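Local coordinates for protein cellulase (Uncultured bacterium, PDB 3WX5) that probably hydrolyses internal beta-1,4-glucosidic bonds of cellulose, as a family 12 glycoside hydrolase of the endoglucanase type, at residues S92-R97 and W214-V219; E99-L104 and V239-R244. All blocks are in the same frame, centred on the assembly; numbering follows the deposited sequence.

Contact 1: residues S92-R97 and W214-V219; sequences SGLPLR and WYLHAV
The Y215 ring and the R97 guanidinium lie nearly parallel, their planes 17° apart. R97 CG sits over one face of Y215, 4.0 Å from the ring centroid, in a CH-pi contact displaced toward the rim. Extended from CG to NE, the arginine crosses the tyrosine obliquely and brings its guanidinium to the hydroxyl end, where Y215 OH lies over the centre of one face, 3.4 Å from R97 CZ; the polar partner of NE is the carbonyl of T213. The H217 ring is met obliquely by P95, whose CB comes to 3.5 Å from H217 ND1. A cis peptide precedes P95, and just beyond it a short antiparallel strand begins, adding residues 96-97 to the edge of strand 215-225 in the beta-sandwich (jelly-roll) fold of family 12. Its one hydrogen-bonded pair is L96 with L216: L96 N donates to L216 O (3.2 Å), and L216 N to L96 O (2.9 Å). P95 CA also approaches L216 O, at 3.1 Å, as a CA-H...O contact. L94 points toward strand 215-225, its CD2 packing 4.0 Å from L216 CD2 while CD1 rests near the carbonyl of H217.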
ATOM      1  N   SER A  92      14.274   1.991  -9.108  1.00 12.36           N
ATOM      2  CA  SER A  92      13.666   1.536  -7.840  1.00 13.85           C
ATOM      3  C   SER A  92      14.428   0.385  -7.190  1.00 15.43           C
ATOM      4  O   SER A  92      14.335   0.168  -5.968  1.00 15.02           O
ATOM      5  CB  SER A  92      12.217   1.106  -8.065  1.00 11.51           C
ATOM      6  OG  SER A  92      12.171  -0.137  -8.749  1.00 13.25           O
ATOM      7  N   GLY A  93      15.204  -0.334  -8.000  1.00 16.15           N
ATOM      8  CA  GLY A  93      15.831  -1.576  -7.551  1.00 19.38           C
ATOM      9  C   GLY A  93      14.887  -2.770  -7.539  1.00 18.39           C
ATOM     10  O   GLY A  93      15.269  -3.866  -7.106  1.00 18.23           O
ATOM     11  N   LEU A  94      13.646  -2.553  -7.971  1.00 16.47           N
ATOM     12  CA  LEU A  94      12.685  -3.648  -8.128  1.00 15.31           C
ATOM     13  C   LEU A  94      12.369  -3.886  -9.610  1.00 17.52           C
ATOM     14  O   LEU A  94      12.545  -2.981 -10.427  1.00 16.17           O
ATOM     15  CB  LEU A  94      11.399  -3.359  -7.335  1.00 16.76           C
ATOM     16  CG  LEU A  94      11.568  -3.047  -5.841  1.00 14.57           C
ATOM     17  CD1 LEU A  94      10.235  -2.470  -5.290  1.00 13.48           C
ATOM     18  CD2 LEU A  94      11.966  -4.302  -5.060  1.00 13.21           C
ATOM     19  N   PRO A  95      11.875  -5.087  -9.958  1.00 16.48           N
ATOM     20  CA  PRO A  95      11.564  -6.150  -9.013  1.00 16.63           C
ATOM     21  C   PRO A  95      12.825  -6.890  -8.544  1.00 18.61           C
ATOM     22  O   PRO A  95      13.862  -6.872  -9.216  1.00 17.30           O
ATOM     23  CB  PRO A  95      10.642  -7.081  -9.812  1.00 16.62           C
ATOM     24  CG  PRO A  95      11.020  -6.868 -11.220  1.00 21.82           C
ATOM     25  CD  PRO A  95      11.377  -5.397 -11.316  1.00 18.76           C
ATOM     26  N   LEU A  96      12.741  -7.473  -7.357  1.00 15.58           N
ATOM     27  CA  LEU A  96      13.864  -8.155  -6.732  1.00 14.52           C
ATOM     28  C   LEU A  96      13.294  -9.367  -6.026  1.00 13.97           C
ATOM     29  O   LEU A  96      12.247  -9.272  -5.365  1.00 12.66           O
ATOM     30  CB  LEU A  96      14.520  -7.243  -5.706  1.00 12.74           C
ATOM     31  CG  LEU A  96      15.705  -7.850  -4.947  1.00 18.81           C
ATOM     32  CD1 LEU A  96      16.886  -8.083  -5.909  1.00 15.59           C
ATOM     33  CD2 LEU A  96      16.131  -6.924  -3.810  1.00 22.98           C
ATOM     34  N   ARG A  97      13.962 -10.509  -6.165  1.00 12.81           N
ATOM     35  CA  ARG A  97      13.438 -11.731  -5.581  1.00 13.07           C
ATOM     36  C   ARG A  97      13.391 -11.607  -4.065  1.00 11.66           C
ATOM     37  O   ARG A  97      14.312 -11.063  -3.453  1.00 11.28           O
ATOM     38  CB  ARG A  97      14.322 -12.916  -5.979  1.00 13.20           C
ATOM     39  CG  ARG A  97      13.533 -13.970  -6.654  1.00 14.37           C
ATOM     40  CD  ARG A  97      14.391 -14.978  -7.370  1.00 17.60           C
ATOM     41  NE  ARG A  97      13.533 -15.806  -8.211  1.00 17.92           N
ATOM     42  CZ  ARG A  97      13.986 -16.497  -9.241  1.00 20.23           C
ATOM     43  NH1 ARG A  97      15.286 -16.481  -9.494  1.00 17.21           N
ATOM     44  NH2 ARG A  97      13.152 -17.212  -9.990  1.00 18.80           N
ATOM     45  N   TRP A 214       9.511 -15.748  -5.413  1.00 12.42           N
ATOM     46  CA  TRP A 214       8.697 -14.710  -6.059  1.00 13.76           C
ATOM     47  C   TRP A 214       9.425 -13.365  -5.970  1.00 14.41           C
ATOM     48  O   TRP A 214      10.232 -13.165  -5.068  1.00 13.90           O
ATOM     49  CB  TRP A 214       7.322 -14.613  -5.396  1.00 13.36           C
ATOM     50  CG  TRP A 214       6.429 -15.796  -5.690  1.00 11.38           C
ATOM     51  CD1 TRP A 214       6.669 -16.815  -6.574  1.00 12.57           C
ATOM     52  CD2 TRP A 214       5.190 -16.117  -5.032  1.00 12.40           C
ATOM     53  NE1 TRP A 214       5.628 -17.735  -6.528  1.00 10.66           N
ATOM     54  CE2 TRP A 214       4.716 -17.327  -5.592  1.00 13.47           C
ATOM     55  CE3 TRP A 214       4.429 -15.486  -4.038  1.00 15.28           C
ATOM     56  CZ2 TRP A 214       3.515 -17.924  -5.185  1.00 13.46           C
ATOM     57  CZ3 TRP A 214       3.241 -16.063  -3.648  1.00 10.88           C
ATOM     58  CH2 TRP A 214       2.775 -17.253  -4.239  1.00  8.56           C
ATOM     59  N   TYR A 215       9.150 -12.468  -6.916  1.00 11.37           N
ATOM     60  CA  TYR A 215       9.683 -11.110  -6.887  1.00 12.57           C
ATOM     61  C   TYR A 215       8.750 -10.180  -6.129  1.00 11.99           C
ATOM     62  O   TYR A 215       7.560 -10.198  -6.376  1.00 12.82           O
ATOM     63  CB  TYR A 215       9.772 -10.590  -8.307  1.00 11.99           C
ATOM     64  CG  TYR A 215      10.799 -11.354  -9.080  1.00 13.54           C
ATOM     65  CD1 TYR A 215      12.158 -11.031  -8.965  1.00 17.39           C
ATOM     66  CD2 TYR A 215      10.444 -12.471  -9.814  1.00 19.52           C
ATOM     67  CE1 TYR A 215      13.129 -11.766  -9.639  1.00 18.75           C
ATOM     68  CE2 TYR A 215      11.408 -13.224 -10.479  1.00 18.16           C
ATOM     69  CZ  TYR A 215      12.745 -12.866 -10.379  1.00 19.61           C
ATOM     70  OH  TYR A 215      13.696 -13.605 -11.027  1.00 18.46           O
ATOM     71  N   LEU A 216       9.334  -9.304  -5.313  1.00 11.03           N
ATOM     72  CA  LEU A 216       8.689  -8.070  -4.868  1.00 10.98           C
ATOM     73  C   LEU A 216       8.695  -7.061  -6.000  1.00 13.25           C
ATOM     74  O   LEU A 216       9.764  -6.733  -6.529  1.00 13.04           O
ATOM     75  CB  LEU A 216       9.434  -7.507  -3.657  1.00 10.84           C
ATOM     76  CG  LEU A 216       8.977  -6.127  -3.162  1.00 11.87           C
ATOM     77  CD1 LEU A 216       7.480  -6.149  -2.759  1.00  8.35           C
ATOM     78  CD2 LEU A 216       9.882  -5.672  -1.983  1.00 10.14           C
ATOM     79  N   HIS A 217       7.507  -6.609  -6.415  1.00 10.41           N
ATOM     80  CA  HIS A 217       7.414  -5.632  -7.515  1.00 11.85           C
ATOM     81  C   HIS A 217       7.246  -4.200  -7.065  1.00 12.18           C
ATOM     82  O   HIS A 217       7.734  -3.276  -7.722  1.00 13.29           O
ATOM     83  CB  HIS A 217       6.232  -5.996  -8.422  1.00 11.02           C
ATOM     84  CG  HIS A 217       6.491  -7.210  -9.249  1.00 11.73           C
ATOM     85  ND1 HIS A 217       7.237  -7.158 -10.412  1.00 14.29           N
ATOM     86  CD2 HIS A 217       6.240  -8.520  -9.016  1.00 15.39           C
ATOM     87  CE1 HIS A 217       7.304  -8.370 -10.930  1.00 17.39           C
ATOM     88  NE2 HIS A 217       6.725  -9.219 -10.095  1.00 15.96           N
ATOM     89  N   ALA A 218       6.510  -4.000  -5.970  1.00 10.38           N
ATOM     90  CA  ALA A 218       6.098  -2.649  -5.603  1.00 10.02           C
ATOM     91  C   ALA A 218       5.881  -2.556  -4.120  1.00 12.00           C
ATOM     92  O   ALA A 218       5.292  -3.452  -3.540  1.00 13.09           O
ATOM     93  CB  ALA A 218       4.778  -2.288  -6.323  1.00  9.63           C
ATOM     94  N   VAL A 219       6.287  -1.430  -3.536  1.00 11.18           N
ATOM     95  CA  VAL A 219       5.985  -1.133  -2.145  1.00 11.62           C
ATOM     96  C   VAL A 219       5.152   0.152  -2.172  1.00 12.56           C
ATOM     97  O   VAL A 219       5.675   1.228  -2.554  1.00 13.04           O
ATOM     98  CB  VAL A 219       7.293  -0.866  -1.345  1.00 11.60           C
ATOM     99  CG1 VAL A 219       6.970  -0.507   0.128  1.00 10.90           C
ATOM    100  CG2 VAL A 219       8.188  -2.111  -1.399  1.00 12.48           C
TER

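Contact 2: residues E99-L104 and V239-R244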
ATOM      1  N   GLU A  99      14.064 -13.793  -1.836  1.00 11.68           N
ATOM      2  CA  GLU A  99      15.239 -14.403  -1.184  1.00 12.02           C
ATOM      3  C   GLU A  99      16.500 -13.508  -1.368  1.00 12.12           C
ATOM      4  O   GLU A  99      17.502 -13.682  -0.670  1.00 12.83           O
ATOM      5  CB  GLU A  99      15.477 -15.807  -1.767  1.00 11.07           C
ATOM      6  CG  GLU A  99      15.778 -15.770  -3.261  1.00 12.68           C
ATOM      7  CD  GLU A  99      15.980 -17.157  -3.899  1.00 18.23           C
ATOM      8  OE1 GLU A  99      16.209 -18.166  -3.174  1.00 12.69           O
ATOM      9  OE2 GLU A  99      15.945 -17.223  -5.144  1.00 17.01           O
ATOM     10  N   ALA A 100      16.420 -12.567  -2.306  1.00 13.73           N
ATOM     11  CA  ALA A 100      17.524 -11.671  -2.655  1.00 13.38           C
ATOM     12  C   ALA A 100      17.366 -10.275  -2.007  1.00 13.34           C
ATOM     13  O   ALA A 100      18.148  -9.368  -2.259  1.00 14.10           O
ATOM     14  CB  ALA A 100      17.630 -11.547  -4.162  1.00 13.57           C
ATOM     15  N   ILE A 101      16.373 -10.114  -1.139  1.00 12.29           N
ATOM     16  CA  ILE A 101      16.256  -8.870  -0.368  1.00 13.21           C
ATOM     17  C   ILE A 101      17.064  -8.998   0.929  1.00 13.15           C
ATOM     18  O   ILE A 101      16.860  -9.962   1.669  1.00 16.45           O
ATOM     19  CB  ILE A 101      14.791  -8.582   0.013  1.00 14.28           C
ATOM     20  CG1 ILE A 101      13.923  -8.438  -1.252  1.00 14.42           C
ATOM     21  CG2 ILE A 101      14.693  -7.335   0.919  1.00 14.38           C
ATOM     22  CD1 ILE A 101      12.410  -8.324  -0.942  1.00 20.76           C
ATOM     23  N   SER A 102      17.944  -8.036   1.221  1.00 13.96           N
ATOM     24  CA  SER A 102      18.616  -8.013   2.540  1.00 15.48           C
ATOM     25  C   SER A 102      17.847  -7.208   3.576  1.00 14.97           C
ATOM     26  O   SER A 102      17.619  -7.688   4.679  1.00 15.33           O
ATOM     27  CB  SER A 102      20.062  -7.512   2.481  1.00 16.99           C
ATOM     28  OG  SER A 102      20.121  -6.195   1.969  1.00 27.41           O
ATOM     29  N   ARG A 103      17.426  -6.000   3.205  1.00 15.03           N
ATOM     30  CA  ARG A 103      16.703  -5.110   4.128  1.00 13.73           C
ATOM     31  C   ARG A 103      15.625  -4.329   3.384  1.00 13.58           C
ATOM     32  O   ARG A 103      15.835  -3.885   2.252  1.00 13.93           O
ATOM     33  CB  ARG A 103      17.654  -4.109   4.794  1.00 16.15           C
ATOM     34  CG  ARG A 103      18.548  -4.721   5.886  1.00 26.06           C
ATOM     35  CD  ARG A 103      19.591  -3.693   6.416  1.00 40.88           C
ATOM     36  NE  ARG A 103      20.795  -3.617   5.570  1.00 50.68           N
ATOM     37  CZ  ARG A 103      21.823  -2.784   5.762  1.00 55.48           C
ATOM     38  NH1 ARG A 103      21.813  -1.916   6.767  1.00 57.52           N
ATOM     39  NH2 ARG A 103      22.862  -2.803   4.929  1.00 54.19           N
ATOM     40  N   LEU A 104      14.571  -3.976   4.110  1.00 11.27           N
ATOM     41  CA  LEU A 104      13.530  -3.141   3.539  1.00 10.28           C
ATOM     42  C   LEU A 104      12.795  -2.406   4.632  1.00 10.71           C
ATOM     43  O   LEU A 104      12.194  -3.026   5.508  1.00 11.89           O
ATOM     44  CB  LEU A 104      12.557  -3.995   2.736  1.00  9.56           C
ATOM     45  CG  LEU A 104      11.427  -3.190   2.088  1.00 11.58           C
ATOM     46  CD1 LEU A 104      11.984  -2.128   1.078  1.00  9.70           C
ATOM     47  CD2 LEU A 104      10.403  -4.149   1.396  1.00 12.64           C
ATOM     48  N   VAL A 239      10.976   4.961   1.265  1.00 11.05           N
ATOM     49  CA  VAL A 239      11.274   3.530   1.287  1.00 12.01           C
ATOM     50  C   VAL A 239      12.756   3.344   1.104  1.00 13.21           C
ATOM     51  O   VAL A 239      13.359   4.059   0.301  1.00 15.00           O
ATOM     52  CB  VAL A 239      10.561   2.792   0.153  1.00 10.65           C
ATOM     53  CG1 VAL A 239      11.026   1.326   0.142  1.00 13.66           C
ATOM     54  CG2 VAL A 239       9.039   2.888   0.338  1.00 13.79           C
ATOM     55  N   THR A 240      13.361   2.454   1.896  1.00 13.23           N
ATOM     56  CA  THR A 240      14.784   2.141   1.712  1.00 12.92           C
ATOM     57  C   THR A 240      14.978   0.643   1.505  1.00 14.06           C
ATOM     58  O   THR A 240      14.644  -0.171   2.377  1.00 12.05           O
ATOM     59  CB  THR A 240      15.658   2.604   2.905  1.00 10.76           C
ATOM     60  OG1 THR A 240      15.494   4.014   3.105  1.00 14.27           O
ATOM     61  CG2 THR A 240      17.159   2.331   2.596  1.00 15.27           C
ATOM     62  N   LEU A 241      15.486   0.284   0.334  1.00 14.56           N
ATOM     63  CA  LEU A 241      15.637  -1.114  -0.038  1.00 14.39           C
ATOM     64  C   LEU A 241      17.125  -1.454  -0.164  1.00 14.84           C
ATOM     65  O   LEU A 241      17.877  -0.741  -0.840  1.00 12.60           O
ATOM     66  CB  LEU A 241      14.932  -1.392  -1.367  1.00 15.74           C
ATOM     67  CG  LEU A 241      15.252  -2.699  -2.124  1.00 16.81           C
ATOM     68  CD1 LEU A 241      14.735  -3.934  -1.356  1.00 16.26           C
ATOM     69  CD2 LEU A 241      14.664  -2.668  -3.542  1.00 15.58           C
ATOM     70  N   THR A 242      17.505  -2.601   0.382  1.00 14.90           N
ATOM     71  CA  THR A 242      18.855  -3.120   0.201  1.00 16.17           C
ATOM     72  C   THR A 242      18.825  -4.546  -0.314  1.00 15.30           C
ATOM     73  O   THR A 242      18.189  -5.417   0.285  1.00 14.30           O
ATOM     74  CB  THR A 242      19.649  -3.090   1.530  1.00 16.72           C
ATOM     75  OG1 THR A 242      19.440  -1.812   2.164  1.00 24.70           O
ATOM     76  CG2 THR A 242      21.121  -3.265   1.232  1.00 20.67           C
ATOM     77  N   ALA A 243      19.571  -4.792  -1.386  1.00 14.16           N
ATOM     78  CA  ALA A 243      19.638  -6.129  -1.976  1.00 17.21           C
ATOM     79  C   ALA A 243      20.790  -6.902  -1.329  1.00 16.93           C
ATOM     80  O   ALA A 243      21.799  -6.296  -0.922  1.00 18.22           O
ATOM     81  CB  ALA A 243      19.863  -6.020  -3.505  1.00 17.05           C
ATOM     82  N   ARG A 244      20.686  -8.228  -1.295  1.00 15.61           N
ATOM     83  CA  ARG A 244      21.780  -9.072  -0.789  1.00 16.97           C
ATOM     84  C   ARG A 244      22.987  -8.993  -1.754  1.00 20.22           C
ATOM     85  O   ARG A 244      22.779  -8.753  -2.952  1.00 22.94           O
ATOM     86  CB  ARG A 244      21.326 -10.521  -0.676  1.00 18.74           C
ATOM     87  CG  ARG A 244      20.273 -10.769   0.398  1.00 15.45           C
ATOM     88  CD  ARG A 244      20.087 -12.261   0.660  1.00 15.96           C
ATOM     89  NE  ARG A 244      18.952 -12.493   1.555  1.00 13.96           N
ATOM     90  CZ  ARG A 244      18.990 -12.392   2.881  1.00 16.28           C
ATOM     91  NH1 ARG A 244      20.151 -12.179   3.528  1.00 15.84           N
ATOM     92  NH2 ARG A 244      17.883 -12.658   3.582  1.00 18.18           N
TER
HETATM   93  O   HOH W   1      20.469  -9.368  -4.377  1.00 20.44           O
HETATM   94  O   HOH W   2      15.425 -12.712   1.923  1.00 17.67           O
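L104 crosses V239 obliquely, placing CD1 in a hollow formed by V239 CG1, 3.7 Å away, L241 CB, 3.9 Å away, and the carbonyl O of T240. With CG anti to the backbone N (chi1 -180°), its isobutyl group reaches across to the neighbouring strand; L197 and I201 of helix 197-206 also touch it. L241 is the next bump: its CD1 meets I101 CG2 at 4.1 Å, the two side chains crossing at about a right angle. On the other face R103 and T242 lie side by side, pointing the same way, and T242 OG1 lies over one face of the guanidinium, though distantly, 4.1 Å from R103 NE. The strands, 164° apart in direction, belong to the antiparallel sheet of the sandwich, and here a classic beta bulge sets S102 and R103 together against T242. Three donors converge on T242 O: S102 N, R103 N and, well above the carbonyl plane, S102 OG at 2.7 Å. That hydroxyl also wedges against the threonine, 3.2 Å from T242 CB. Past the bulge, R244 N bonds almost straight (176°) to A100 O at 2.9 Å. The R244 side chain, extended from CG to NE, reaches across residues 99-102, with CG 3.9 Å from S102 CB and NE donating to E99 O. One water bridges A100 O and R244 O; another joins I101 O to R244 NH2.

How the contacts relate
From the N terminus the chain reaches 92-97 first and 99-104 after a single intervening residue, so both contacts start from consecutive strands. It returns at 214-219, closing contact 1 across 116 intervening residues, and then at 239-244, closing contact 2 across 134. Since the segments alternate, the two loops cross. Contact 1 belongs to the larger mixed sheet and contact 2 to the six-stranded antiparallel sheet, so each of these two successive strand pairs passes from one sheet to the other. The contact centres lie about 9 Å apart, and apolar packing joins them: L94 CD2 to L241 CD2 at 3.5 Å, L96 CD2 to I101 CG1 and L216 CD2 to L104 CD2, both at 3.7 Å.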